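Local coordinates for uncharacterized protein (Staphylococcus aureus subsp. aureus, PDB 4H0A), which is of unknown function but belongs to the CAP family of cysteine-rich secretory proteins and carries a CAP-associated N-terminal region, at residues I114-P124 against L137-I148. Residues are numbered along the deposited sequence; the frame is centred on the assembly and turned at random.
Sequences IFNHTSINPEP and LSDEDLKTQTLI
I148 and I120 meet through their CG1 branches, 4.0 Å from I120 CG1 to I148 CG1, each CG1 lying beside its own backbone N, with chi1 -51° in I148 and -85° in I120. In I148 this rotation leaves CG2 opposite the backbone N, directed at the loop, where it touches T118 CG2 at 3.6 Å; the two side chains cross at nearly a right angle. The far end of I148, CD1, reaches CG2 of I114 at 3.6 Å, so this one residue touches I114, T118 and I120. The other branch of T118, OG1, donates to the carbonyl of I114 (OG1 to O 2.7 Å), a bond that ties the type I turn I114-H117 to the residue following it. I120 CG1 also packs against T146 CG2, and that methyl sits at the edge of the F115 ring, close to its plane. T146 OG1 gives its proton to L142 O from above the carbonyl plane, a link back to the helix from the residues that follow it. The contact lays the long loop between strands 89-96 and 125-128 across helix 139-144 and strand 145-150, an outermost strand of the seven-stranded antiparallel sheet in the CAP-associated N-terminal region. On the sheet side, I148 pairs through its backbone with A155 of strand 153-159, and V157 of that strand touches both I114 and I148. Toward the other end of the loop, L142 CD2 approaches I120 CG2 at 4.1 Å, the two side chains sliding past each other in opposite directions. The P124 ring rests against two leucines: its CG meets L147 CD2 at 3.5 Å and its CD meets L137 CD1 at 3.9 Å. Just beyond L137, S138 and D141 form a capping box, in which S138 N donates to D141 OD2 on its anti side.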
# COMPACT_ATOMS: atom_id res chain seq x y z
N ILE A 114 20.37 1.15 -5.44
CA ILE A 114 19.82 2.50 -5.19
C ILE A 114 20.84 3.35 -4.44
O ILE A 114 21.17 4.45 -4.88
CB ILE A 114 18.48 2.40 -4.41
CG1 ILE A 114 17.39 1.76 -5.29
CG2 ILE A 114 18.04 3.78 -3.90
CD1 ILE A 114 16.27 1.16 -4.52
N PHE A 115 21.36 2.82 -3.36
CA PHE A 115 22.29 3.53 -2.48
C PHE A 115 23.67 3.86 -3.10
O PHE A 115 24.34 4.75 -2.58
CB PHE A 115 22.52 2.72 -1.19
CG PHE A 115 21.32 1.95 -0.67
CD1 PHE A 115 20.15 2.62 -0.33
CD2 PHE A 115 21.37 0.58 -0.53
CE1 PHE A 115 19.04 1.91 0.14
CE2 PHE A 115 20.26 -0.13 -0.06
CZ PHE A 115 19.10 0.55 0.26
N ASN A 116 24.12 3.16 -4.16
CA ASN A 116 25.47 3.41 -4.71
C ASN A 116 25.66 4.85 -5.25
O ASN A 116 26.79 5.35 -5.20
CB ASN A 116 25.85 2.41 -5.81
CG ASN A 116 25.08 2.45 -7.09
OD1 ASN A 116 24.19 3.28 -7.30
ND2 ASN A 116 25.41 1.51 -7.98
N HIS A 117 24.59 5.49 -5.77
CA HIS A 117 24.69 6.84 -6.33
C HIS A 117 23.50 7.74 -5.93
O HIS A 117 23.18 8.67 -6.68
CB HIS A 117 24.77 6.74 -7.87
N THR A 118 22.86 7.49 -4.76
CA THR A 118 21.70 8.28 -4.32
C THR A 118 21.84 8.73 -2.86
O THR A 118 22.09 7.91 -1.98
CB THR A 118 20.39 7.47 -4.48
OG1 THR A 118 20.38 6.84 -5.76
CG2 THR A 118 19.13 8.34 -4.35
N SER A 119 21.61 10.02 -2.61
CA SER A 119 21.65 10.60 -1.27
C SER A 119 20.45 10.14 -0.46
O SER A 119 19.31 10.37 -0.88
CB SER A 119 21.67 12.13 -1.36
OG SER A 119 21.60 12.76 -0.08
N ILE A 120 20.68 9.43 0.66
CA ILE A 120 19.60 8.96 1.54
C ILE A 120 19.87 9.51 2.93
O ILE A 120 21.00 9.42 3.40
CB ILE A 120 19.42 7.40 1.51
CG1 ILE A 120 18.53 6.97 0.32
CG2 ILE A 120 18.80 6.87 2.83
CD1 ILE A 120 19.22 6.75 -1.00
N ASN A 121 18.84 10.10 3.58
CA ASN A 121 18.97 10.66 4.92
C ASN A 121 18.27 9.74 5.92
O ASN A 121 17.09 9.43 5.73
CB ASN A 121 18.37 12.08 4.95
CG ASN A 121 18.97 13.01 3.91
OD1 ASN A 121 20.17 12.97 3.62
ND2 ASN A 121 18.15 13.86 3.31
N PRO A 122 18.94 9.25 6.99
CA PRO A 122 18.25 8.36 7.94
C PRO A 122 17.16 9.06 8.76
O PRO A 122 16.20 8.39 9.14
CB PRO A 122 19.37 7.86 8.86
CG PRO A 122 20.63 8.25 8.21
CD PRO A 122 20.34 9.45 7.41
N GLU A 123 17.30 10.37 9.07
CA GLU A 123 16.30 11.14 9.83
C GLU A 123 15.73 12.25 8.93
O GLU A 123 16.12 13.41 9.07
CB GLU A 123 16.91 11.72 11.11
CG GLU A 123 17.08 10.71 12.23
CD GLU A 123 17.61 11.29 13.53
OE1 GLU A 123 18.38 12.28 13.48
OE2 GLU A 123 17.27 10.75 14.61
N PRO A 124 14.88 11.91 7.94
CA PRO A 124 14.36 12.95 7.04
C PRO A 124 13.46 13.92 7.80
O PRO A 124 12.72 13.54 8.71
CB PRO A 124 13.62 12.17 5.96
CG PRO A 124 13.38 10.85 6.51
CD PRO A 124 14.33 10.58 7.61
N LEU A 137 13.51 6.52 10.93
CA LEU A 137 13.45 5.33 10.06
C LEU A 137 14.20 4.14 10.68
O LEU A 137 15.40 4.23 10.93
CB LEU A 137 14.00 5.61 8.64
CG LEU A 137 12.90 5.87 7.58
CD1 LEU A 137 12.29 7.23 7.76
CD2 LEU A 137 13.44 5.70 6.17
N SER A 138 13.48 3.01 10.92
CA SER A 138 14.05 1.77 11.48
C SER A 138 14.96 1.07 10.47
O SER A 138 15.04 1.50 9.32
CB SER A 138 12.94 0.82 11.94
OG SER A 138 12.22 0.23 10.87
N ASP A 139 15.65 -0.01 10.91
CA ASP A 139 16.55 -0.78 10.02
C ASP A 139 15.79 -1.35 8.83
O ASP A 139 16.28 -1.25 7.70
CB ASP A 139 17.25 -1.94 10.77
CG ASP A 139 18.61 -1.58 11.31
OD1 ASP A 139 19.35 -0.84 10.63
OD2 ASP A 139 18.95 -2.04 12.43
N GLU A 140 14.62 -1.94 9.09
CA GLU A 140 13.73 -2.51 8.09
C GLU A 140 13.26 -1.42 7.10
O GLU A 140 13.21 -1.69 5.89
CB GLU A 140 12.51 -3.17 8.78
CG GLU A 140 11.50 -3.83 7.85
CD GLU A 140 10.36 -4.53 8.56
OE1 GLU A 140 10.64 -5.44 9.38
OE2 GLU A 140 9.19 -4.20 8.28
N ASP A 141 12.95 -0.19 7.59
CA ASP A 141 12.47 0.91 6.74
C ASP A 141 13.51 1.35 5.71
O ASP A 141 13.15 1.56 4.56
CB ASP A 141 12.06 2.14 7.58
CG ASP A 141 10.88 1.93 8.51
OD1 ASP A 141 9.95 1.17 8.14
OD2 ASP A 141 10.84 2.59 9.58
N LEU A 142 14.79 1.47 6.09
CA LEU A 142 15.82 1.92 5.15
C LEU A 142 16.10 0.93 4.03
O LEU A 142 16.46 1.34 2.92
CB LEU A 142 17.15 2.17 5.88
CG LEU A 142 17.16 3.38 6.77
CD1 LEU A 142 18.31 3.31 7.74
CD2 LEU A 142 17.25 4.66 5.95
N LYS A 143 15.99 -0.37 4.32
CA LYS A 143 16.29 -1.41 3.34
C LYS A 143 15.08 -1.73 2.46
O LYS A 143 15.27 -2.07 1.29
CB LYS A 143 16.76 -2.70 4.04
CG LYS A 143 18.28 -2.92 4.00
CD LYS A 143 19.06 -1.96 4.88
CE LYS A 143 20.52 -2.34 4.93
NZ LYS A 143 21.34 -1.36 5.68
N THR A 144 13.85 -1.70 3.01
CA THR A 144 12.66 -2.15 2.28
C THR A 144 11.53 -1.12 2.11
O THR A 144 10.52 -1.46 1.49
CB THR A 144 12.12 -3.40 2.99
OG1 THR A 144 11.53 -3.02 4.24
CG2 THR A 144 13.22 -4.47 3.17
N GLN A 145 11.69 0.11 2.61
CA GLN A 145 10.69 1.18 2.48
C GLN A 145 11.41 2.52 2.37
O GLN A 145 10.97 3.50 2.96
CB GLN A 145 9.78 1.15 3.71
CG GLN A 145 8.39 1.69 3.47
CD GLN A 145 7.56 1.73 4.73
OE1 GLN A 145 8.02 1.44 5.83
NE2 GLN A 145 6.31 2.10 4.60
N THR A 146 12.54 2.54 1.65
CA THR A 146 13.45 3.68 1.58
C THR A 146 12.74 4.97 1.22
O THR A 146 12.03 5.01 0.22
CB THR A 146 14.56 3.43 0.57
OG1 THR A 146 14.92 2.05 0.64
CG2 THR A 146 15.79 4.32 0.81
N LEU A 147 12.93 6.03 2.03
CA LEU A 147 12.37 7.35 1.77
C LEU A 147 13.48 8.16 1.11
O LEU A 147 14.53 8.32 1.72
CB LEU A 147 11.89 8.01 3.06
CG LEU A 147 11.24 9.40 2.91
CD1 LEU A 147 10.01 9.35 1.99
CD2 LEU A 147 10.83 9.94 4.27
N ILE A 148 13.28 8.61 -0.14
CA ILE A 148 14.31 9.34 -0.88
C ILE A 148 13.76 10.69 -1.29
O ILE A 148 12.64 10.74 -1.78
CB ILE A 148 14.79 8.54 -2.13
CG1 ILE A 148 15.17 7.09 -1.77
CG2 ILE A 148 15.97 9.27 -2.81
CD1 ILE A 148 15.48 6.18 -2.95